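Local structure of TSSL1 (Pseudomonas aeruginosa, 4B62) at residues Val35-Leu47 against Ala142-Glu154. The protein probably anchors the type VI secretion system to the cell wall, this chain being its OmpA-like, peptidoglycan-binding module. Residues are numbered along the deposited sequence; the frame is centred on the assembly and turned at random. Where two conformers were deposited one is given.
With EDO (1,2-ethanediol), chain B.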
ATOM      1  N   VAL A  35      -7.703 -15.370   7.497  1.00 23.55           N
ATOM      2  CA  VAL A  35      -8.480 -15.727   8.684  1.00 23.41           C
ATOM      3  C   VAL A  35      -8.707 -14.561   9.660  1.00 18.14           C
ATOM      4  O   VAL A  35      -9.771 -14.438  10.260  1.00 24.82           O
ATOM      5  CB  VAL A  35      -7.834 -16.944   9.408  1.00 28.60           C
ATOM      6  CG1 VAL A  35      -6.429 -16.626   9.912  1.00 31.32           C
ATOM      7  CG2 VAL A  35      -8.712 -17.438  10.544  1.00 33.73           C
ATOM      8  N   ASP A  36      -7.707 -13.694   9.786  1.00 15.45           N
ATOM      9  CA  ASP A  36      -7.684 -12.655  10.813  1.00 15.06           C
ATOM     10  C   ASP A  36      -7.324 -11.263  10.282  1.00 14.40           C
ATOM     11  O   ASP A  36      -7.126 -10.337  11.067  1.00 16.65           O
ATOM     12  CB  ASP A  36      -6.649 -13.062  11.880  1.00 14.95           C
ATOM     13  CG  ASP A  36      -5.244 -13.328  11.298  1.00 13.84           C
ATOM     14  OD1 ASP A  36      -4.957 -13.025  10.117  1.00 16.47           O
ATOM     15  OD2 ASP A  36      -4.402 -13.859  12.041  1.00 15.19           O
ATOM     16  N   ARG A  37      -7.236 -11.135   8.955  1.00 14.26           N
ATOM     17  CA  ARG A  37      -6.716  -9.949   8.279  1.00 14.89           C
ATOM     18  C   ARG A  37      -7.212  -9.972   6.852  1.00 12.97           C
ATOM     19  O   ARG A  37      -7.400 -11.050   6.294  1.00 14.20           O
ATOM     20  CB  ARG A  37      -5.174 -10.011   8.132  1.00 15.62           C
ATOM     21  CG  ARG A  37      -4.336  -9.782   9.375  1.00 18.20           C
ATOM     22  CD  ARG A  37      -2.875 -10.125   9.110  1.00 18.46           C
ATOM     23  NE  ARG A  37      -2.681 -11.571   9.024  1.00 20.26           N
ATOM     24  CZ  ARG A  37      -1.712 -12.193   8.343  1.00 19.83           C
ATOM     25  NH1 ARG A  37      -0.786 -11.531   7.652  1.00 20.40           N
ATOM     26  NH2 ARG A  37      -1.662 -13.511   8.363  1.00 23.35           N
ATOM     27  N   SER A  38      -7.405  -8.791   6.264  1.00 11.72           N
ATOM     28  CA  SER A  38      -7.461  -8.672   4.812  0.65 12.65           C
ATOM     29  C   SER A  38      -6.264  -7.821   4.405  1.00 11.12           C
ATOM     30  O   SER A  38      -6.029  -6.771   4.994  1.00 13.56           O
ATOM     31  CB  SER A  38      -8.777  -8.052   4.360  0.65 13.81           C
ATOM     32  OG  SER A  38      -8.870  -8.004   2.950  0.65 14.55           O
ATOM     33  N   VAL A  39      -5.505  -8.298   3.420  1.00 11.43           N
ATOM     34  CA  VAL A  39      -4.291  -7.621   2.974  1.00 11.12           C
ATOM     35  C   VAL A  39      -4.477  -7.158   1.537  1.00 10.57           C
ATOM     36  O   VAL A  39      -4.679  -7.975   0.630  1.00 10.73           O
ATOM     37  CB  VAL A  39      -3.042  -8.525   3.080  1.00 11.27           C
ATOM     38  CG1 VAL A  39      -1.792  -7.724   2.724  1.00 11.41           C
ATOM     39  CG2 VAL A  39      -2.928  -9.116   4.487  1.00 12.21           C
ATOM     40  N   VAL A  40      -4.395  -5.844   1.330  1.00  9.90           N
ATOM     41  CA  VAL A  40      -4.497  -5.261  -0.003  1.00  9.47           C
ATOM     42  C   VAL A  40      -3.091  -4.891  -0.455  1.00  8.53           C
ATOM     43  O   VAL A  40      -2.431  -4.064   0.168  1.00 10.18           O
ATOM     44  CB  VAL A  40      -5.384  -4.009  -0.014  1.00 10.18           C
ATOM     45  CG1 VAL A  40      -5.541  -3.493  -1.442  1.00 11.23           C
ATOM     46  CG2 VAL A  40      -6.737  -4.286   0.628  1.00 12.26           C
ATOM     47  N   THR A  41      -2.614  -5.565  -1.505  1.00 10.04           N
ATOM     48  CA  THR A  41      -1.308  -5.275  -2.082  1.00  9.94           C
ATOM     49  C   THR A  41      -1.487  -4.350  -3.286  1.00  9.93           C
ATOM     50  O   THR A  41      -2.288  -4.637  -4.174  1.00 11.28           O
ATOM     51  CB  THR A  41      -0.579  -6.548  -2.518  1.00  9.60           C
ATOM     52  OG1 THR A  41      -0.373  -7.391  -1.381  1.00 10.61           O
ATOM     53  CG2 THR A  41       0.766  -6.232  -3.146  1.00 10.59           C
ATOM     54  N   ILE A  42      -0.749  -3.248  -3.279  1.00 10.00           N
ATOM     55  CA  ILE A  42      -0.809  -2.269  -4.356  1.00 10.16           C
ATOM     56  C   ILE A  42       0.620  -1.966  -4.813  1.00 10.26           C
ATOM     57  O   ILE A  42       1.440  -1.485  -4.022  1.00 10.09           O
ATOM     58  CB  ILE A  42      -1.488  -0.959  -3.916  1.00  9.96           C
ATOM     59  CG1 ILE A  42      -2.795  -1.228  -3.172  1.00 11.65           C
ATOM     60  CG2 ILE A  42      -1.700  -0.056  -5.132  1.00  9.84           C
ATOM     61  CD1 ILE A  42      -3.571   0.002  -2.779  1.00 13.65           C
ATOM     62  N   ARG A  43       0.940  -2.264  -6.075  1.00 10.81           N
ATOM     63  CA  ARG A  43       2.230  -1.884  -6.631  0.52 10.82           C
ATOM     64  C   ARG A  43       2.403  -0.363  -6.501  1.00  9.89           C
ATOM     65  O   ARG A  43       1.443   0.408  -6.700  1.00 10.08           O
ATOM     66  CB  ARG A  43       2.336  -2.265  -8.115  0.52 13.27           C
ATOM     67  CG  ARG A  43       2.469  -3.744  -8.492  0.52 15.82           C
ATOM     68  CD  ARG A  43       2.637  -3.803 -10.016  0.52 17.86           C
ATOM     69  NE  ARG A  43       2.938  -5.098 -10.638  0.52 15.68           N
ATOM     70  CZ  ARG A  43       2.033  -5.995 -11.037  0.52 15.02           C
ATOM     71  NH1 ARG A  43       0.735  -5.789 -10.836  0.52 17.77           N
ATOM     72  NH2 ARG A  43       2.433  -7.126 -11.621  0.52 11.40           N
ATOM     73  N   GLY A  44       3.623   0.069  -6.204  1.00  9.54           N
ATOM     74  CA  GLY A  44       3.913   1.504  -6.132  1.00  9.25           C
ATOM     75  C   GLY A  44       3.525   2.242  -7.403  1.00  9.82           C
ATOM     76  O   GLY A  44       3.104   3.392  -7.340  1.00 10.51           O
ATOM     77  N   ASP A  45       3.662   1.575  -8.553  0.50  9.69           N
ATOM     78  CA  ASP A  45       3.347   2.199  -9.839  0.50 10.31           C
ATOM     79  C   ASP A  45       1.877   2.610  -9.949  0.50 10.06           C
ATOM     80  O   ASP A  45       1.541   3.444 -10.784  0.50 11.34           O
ATOM     81  CB  ASP A  45       3.660   1.271 -11.025  0.50 12.71           C
ATOM     82  CG  ASP A  45       5.074   0.709 -11.000  0.50 14.90           C
ATOM     83  OD1 ASP A  45       6.036   1.443 -10.690  0.50 15.57           O
ATOM     84  OD2 ASP A  45       5.219  -0.492 -11.314  0.50 18.03           O
ATOM     85  N   GLU A  46       0.996   2.011  -9.149  1.00  9.82           N
ATOM     86  CA  GLU A  46      -0.428   2.357  -9.166  1.00  9.35           C
ATOM     87  C   GLU A  46      -0.757   3.622  -8.381  1.00  8.84           C
ATOM     88  O   GLU A  46      -1.889   4.090  -8.471  1.00 10.38           O
ATOM     89  CB  GLU A  46      -1.285   1.202  -8.633  1.00 10.37           C
ATOM     90  CG  GLU A  46      -1.138  -0.101  -9.404  1.00 12.20           C
ATOM     91  CD  GLU A  46      -1.579  -0.029 -10.850  1.00 12.11           C
ATOM     92  OE1 GLU A  46      -2.312   0.915 -11.217  1.00 12.86           O
ATOM     93  OE2 GLU A  46      -1.181  -0.936 -11.608  1.00 16.94           O
ATOM     94  N   LEU A  47       0.212   4.141  -7.614  1.00  8.95           N
ATOM     95  CA  LEU A  47      -0.010   5.263  -6.694  1.00  9.63           C
ATOM     96  C   LEU A  47       0.926   6.438  -6.886  1.00  9.55           C
ATOM     97  O   LEU A  47       0.491   7.583  -6.787  1.00 11.42           O
ATOM     98  CB  LEU A  47       0.122   4.769  -5.255  1.00 10.07           C
ATOM     99  CG  LEU A  47      -0.988   3.814  -4.813  1.00 10.94           C
ATOM    100  CD1 LEU A  47      -0.596   3.206  -3.475  1.00 12.79           C
ATOM    101  CD2 LEU A  47      -2.361   4.474  -4.729  1.00 10.79           C
ATOM    102  N   ALA A 142       9.057  -4.169 -10.217  1.00  9.06           N
ATOM    103  CA  ALA A 142       7.813  -3.426 -10.130  1.00  9.46           C
ATOM    104  C   ALA A 142       6.809  -4.084  -9.191  1.00  9.29           C
ATOM    105  O   ALA A 142       6.015  -3.397  -8.571  1.00 11.31           O
ATOM    106  CB  ALA A 142       7.212  -3.219 -11.514  1.00 11.01           C
ATOM    107  N   ARG A 143       6.842  -5.416  -9.081  1.00  9.29           N
ATOM    108  CA  ARG A 143       5.996  -6.119  -8.105  1.00 10.20           C
ATOM    109  C   ARG A 143       6.516  -5.924  -6.663  1.00  9.69           C
ATOM    110  O   ARG A 143       5.723  -5.870  -5.714  1.00 11.73           O
ATOM    111  CB  ARG A 143       5.893  -7.611  -8.432  1.00 11.84           C
ATOM    112  CG  ARG A 143       5.007  -7.852  -9.632  1.00 14.53           C
ATOM    113  CD  ARG A 143       4.664  -9.292  -9.885  1.00 19.34           C
ATOM    114  NE  ARG A 143       5.746  -9.971 -10.575  1.00 19.70           N
ATOM    115  CZ  ARG A 143       6.294 -11.126 -10.191  0.39 18.42           C
ATOM    116  NH1 ARG A 143       5.859 -11.764  -9.109  0.86 23.03           N
ATOM    117  NH2 ARG A 143       7.291 -11.653 -10.902  1.00 20.02           N
ATOM    118  N   ASN A 144       7.832  -5.811  -6.491  1.00  8.89           N
ATOM    119  CA  ASN A 144       8.397  -5.629  -5.144  1.00  9.28           C
ATOM    120  C   ASN A 144       8.149  -4.244  -4.574  1.00  9.05           C
ATOM    121  O   ASN A 144       7.889  -4.101  -3.375  1.00 10.17           O
ATOM    122  CB  ASN A 144       9.885  -5.938  -5.108  1.00  9.95           C
ATOM    123  CG  ASN A 144      10.158  -7.431  -5.160  1.00  8.31           C
ATOM    124  OD1 ASN A 144       9.326  -8.215  -4.736  1.00  9.47           O
ATOM    125  ND2 ASN A 144      11.312  -7.822  -5.697  1.00  9.94           N
ATOM    126  N   ARG A 145       8.209  -3.226  -5.439  1.00  8.61           N
ATOM    127  CA  ARG A 145       7.877  -1.856  -5.041  1.00  8.84           C
ATOM    128  C   ARG A 145       6.372  -1.795  -4.826  1.00  8.64           C
ATOM    129  O   ARG A 145       5.598  -1.860  -5.781  1.00  9.52           O
ATOM    130  CB  ARG A 145       8.283  -0.833  -6.115  1.00  9.41           C
ATOM    131  CG  ARG A 145       9.746  -0.802  -6.484  1.00  9.68           C
ATOM    132  CD  ARG A 145      10.110   0.384  -7.346  1.00 10.56           C
ATOM    133  NE  ARG A 145       9.333   0.477  -8.576  1.00 11.27           N
ATOM    134  CZ  ARG A 145       9.644  -0.102  -9.729  1.00 11.81           C
ATOM    135  NH1 ARG A 145      10.720  -0.853  -9.854  1.00 12.59           N
ATOM    136  NH2 ARG A 145       8.847   0.074 -10.773  1.00 12.71           N
ATOM    137  N   ARG A 146       5.940  -1.692  -3.571  1.00  8.21           N
ATOM    138  CA  ARG A 146       4.538  -1.878  -3.257  1.00  8.82           C
ATOM    139  C   ARG A 146       4.249  -1.404  -1.847  1.00  8.45           C
ATOM    140  O   ARG A 146       5.168  -1.239  -1.025  1.00  9.16           O
ATOM    141  CB  ARG A 146       4.159  -3.366  -3.361  1.00  8.74           C
ATOM    142  CG  ARG A 146       4.675  -4.209  -2.198  1.00  9.05           C
ATOM    143  CD  ARG A 146       4.668  -5.683  -2.511  1.00  7.88           C
ATOM    144  NE  ARG A 146       4.958  -6.494  -1.338  1.00  8.30           N
ATOM    145  CZ  ARG A 146       6.171  -6.801  -0.885  1.00  8.29           C
ATOM    146  NH1 ARG A 146       7.287  -6.431  -1.513  1.00  9.39           N
ATOM    147  NH2 ARG A 146       6.251  -7.549   0.223  1.00  8.88           N
ATOM    148  N   VAL A 147       2.964  -1.218  -1.569  1.00  8.38           N
ATOM    149  CA  VAL A 147       2.487  -1.168  -0.196  1.00  8.53           C
ATOM    150  C   VAL A 147       1.561  -2.365   0.037  1.00  8.21           C
ATOM    151  O   VAL A 147       0.877  -2.837  -0.884  1.00  9.27           O
ATOM    152  CB  VAL A 147       1.757   0.156   0.167  1.00  9.40           C
ATOM    153  CG1 VAL A 147       2.729   1.319   0.077  1.00 10.33           C
ATOM    154  CG2 VAL A 147       0.540   0.405  -0.702  1.00 10.43           C
ATOM    155  N   GLU A 148       1.575  -2.860   1.277  1.00  8.15           N
ATOM    156  CA  GLU A 148       0.626  -3.852   1.731  1.00  8.41           C
ATOM    157  C   GLU A 148      -0.180  -3.211   2.840  1.00  8.44           C
ATOM    158  O   GLU A 148       0.374  -2.799   3.865  1.00  9.52           O
ATOM    159  CB  GLU A 148       1.332  -5.128   2.205  1.00  8.92           C
ATOM    160  CG  GLU A 148       2.039  -5.873   1.081  1.00  9.05           C
ATOM    161  CD  GLU A 148       2.611  -7.237   1.474  1.00  9.46           C
ATOM    162  OE1 GLU A 148       2.331  -7.714   2.607  1.00 11.13           O
ATOM    163  OE2 GLU A 148       3.342  -7.828   0.631  1.00  9.92           O
ATOM    164  N   ILE A 149      -1.485  -3.123   2.623  1.00  8.17           N
ATOM    165  CA  ILE A 149      -2.402  -2.497   3.561  1.00  8.30           C
ATOM    166  C   ILE A 149      -3.175  -3.624   4.263  1.00  9.16           C
ATOM    167  O   ILE A 149      -3.979  -4.315   3.642  1.00  9.62           O
ATOM    168  CB  ILE A 149      -3.386  -1.558   2.843  1.00  9.63           C
ATOM    169  CG1 ILE A 149      -2.626  -0.471   2.081  1.00 10.15           C
ATOM    170  CG2 ILE A 149      -4.357  -0.919   3.829  1.00 10.11           C
ATOM    171  CD1 ILE A 149      -3.474   0.312   1.099  1.00 11.03           C
ATOM    172  N   THR A 150      -2.906  -3.823   5.548  1.00 10.52           N
ATOM    173  CA  THR A 150      -3.527  -4.891   6.307  1.00 10.41           C
ATOM    174  C   THR A 150      -4.593  -4.295   7.202  1.00  9.86           C
ATOM    175  O   THR A 150      -4.297  -3.421   8.010  1.00 11.65           O
ATOM    176  CB  THR A 150      -2.478  -5.617   7.169  1.00 10.19           C
ATOM    177  OG1 THR A 150      -1.542  -6.286   6.318  1.00 11.77           O
ATOM    178  CG2 THR A 150      -3.123  -6.642   8.079  1.00 11.60           C
ATOM    179  N   VAL A 151      -5.830  -4.773   7.055  1.00 11.15           N
ATOM    180  CA  VAL A 151      -6.900  -4.437   7.990  1.00 12.02           C
ATOM    181  C   VAL A 151      -7.152  -5.683   8.834  1.00 11.78           C
ATOM    182  O   VAL A 151      -7.365  -6.784   8.319  1.00 13.06           O
ATOM    183  CB  VAL A 151      -8.208  -3.921   7.326  1.00 13.68           C
ATOM    184  CG1 VAL A 151      -8.883  -4.977   6.490  1.00 18.18           C
ATOM    185  CG2 VAL A 151      -9.180  -3.427   8.392  1.00 16.38           C
ATOM    186  N   PHE A 152      -7.139  -5.470  10.133  1.00 11.87           N
ATOM    187  CA  PHE A 152      -7.391  -6.515  11.106  1.00 13.34           C
ATOM    188  C   PHE A 152      -8.888  -6.633  11.400  1.00 14.87           C
ATOM    189  O   PHE A 152      -9.683  -5.817  10.975  1.00 14.46           O
ATOM    190  CB  PHE A 152      -6.616  -6.201  12.384  1.00 13.12           C
ATOM    191  CG  PHE A 152      -5.124  -6.189  12.187  1.00 11.84           C
ATOM    192  CD1 PHE A 152      -4.403  -7.362  12.281  1.00 13.30           C
ATOM    193  CD2 PHE A 152      -4.432  -5.019  11.900  1.00 12.50           C
ATOM    194  CE1 PHE A 152      -3.027  -7.373  12.110  1.00 11.96           C
ATOM    195  CE2 PHE A 152      -3.057  -5.016  11.719  1.00 12.65           C
ATOM    196  CZ  PHE A 152      -2.355  -6.197  11.823  1.00 13.20           C
ATOM    197  N   ALA A 153      -9.278  -7.666  12.128  1.00 19.06           N
ATOM    198  CA  ALA A 153     -10.688  -7.874  12.464  1.00 19.97           C
ATOM    199  C   ALA A 153     -11.299  -6.695  13.218  1.00 22.13           C
ATOM    200  O   ALA A 153     -10.650  -6.094  14.081  1.00 24.30           O
ATOM    201  CB  ALA A 153     -10.844  -9.138  13.285  1.00 21.27           C
ATOM    202  N   GLU A 154     -12.553  -6.371  12.906  1.00 23.10           N
ATOM    203  CA  GLU A 154     -13.260  -5.308  13.630  1.00 24.57           C
ATOM    204  C   GLU A 154     -13.607  -5.787  15.042  1.00 27.46           C
ATOM    205  O   GLU A 154     -13.341  -5.081  16.022  1.00 28.94           O
ATOM    206  CB  GLU A 154     -14.531  -4.868  12.889  1.00 25.46           C
ATOM    207  CG  GLU A 154     -15.269  -3.729  13.591  1.00 27.90           C
ATOM    208  CD  GLU A 154     -16.513  -3.243  12.869  0.43 27.41           C
ATOM    209  OE1 GLU A 154     -16.552  -3.256  11.610  0.68 23.66           O
ATOM    210  OE2 GLU A 154     -17.446  -2.812  13.585  0.45 23.71           O
TER
HETATM  211  C1  EDO B1447       0.815  -8.512   6.420  1.00 16.91           C
HETATM  212  O1  EDO B1447      -0.441  -8.685   7.103  1.00 13.45           O
HETATM  213  C2  EDO B1447       1.553  -9.828   6.176  1.00 16.63           C
HETATM  214  O2  EDO B1447       0.765 -10.708   5.360  1.00 16.26           O
HETATM  215  O   HOH W   1      -7.446  -9.488  13.581  1.00 24.24           O
HETATM  216  O   HOH W   2       1.788  -9.081  -1.303  1.00 14.89           O
HETATM  217  O   HOH W   3       6.927   1.881  -7.783  1.00 13.87           O
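R37 lies beside F152 where strands 37-43 and 146-152 run antiparallel, its CG 3.8 Å from F152 CD1 and its guanidinium plane 29° from that of the ring. T150 CG2 sits over one face of the ring, offset toward the rim, and also packs against R37 CG. A bend at chi3 (-73°) turns the arginine's tip back, letting NE bond D36 OD1 while NH1 donates to O1 of an ethanediol, probably from the crystallisation liquor; T150 OG1 shares that oxygen. Further along the same face, the side chains of T41 and E148 lie side by side, pointing the same way, and a water joins T41 OG1 to E148 OE2. R146 grips that carboxylate oxygen side-on, its NE 2.9 Å from E148 OE2, with NH2 approaching from the same face of the carboxylate; NH2 also reaches E130 O.

The other face is largely apolar, though S38 lies on it with its OG bonded to D33. V40 faces I149, I42 CB meets V147 CG2 at 4.0 Å, and I42 CD1 crosses to I149 CD1 at 3.9 Å. Helix 60-72 packs on this face, I42 touching L62 and I66 and V151 touching L70. Six backbone hydrogen bonds link S38 to V151, V40 to I149 and I42 to V147.

Beyond the strands, G44 N bonds R145 O, and R145 NH2 meets the syn lone pair of D45 OD1 at 3.1 Å, almost within the guanidinium plane. A water bridges R145 NE to D45 OD1, while NH1 pairs with D84. Strands 37-43 and 146-152 are adjacent inner strands, 146-152 the central one, in the mixed, helix-backed sheet of an OmpA-like domain.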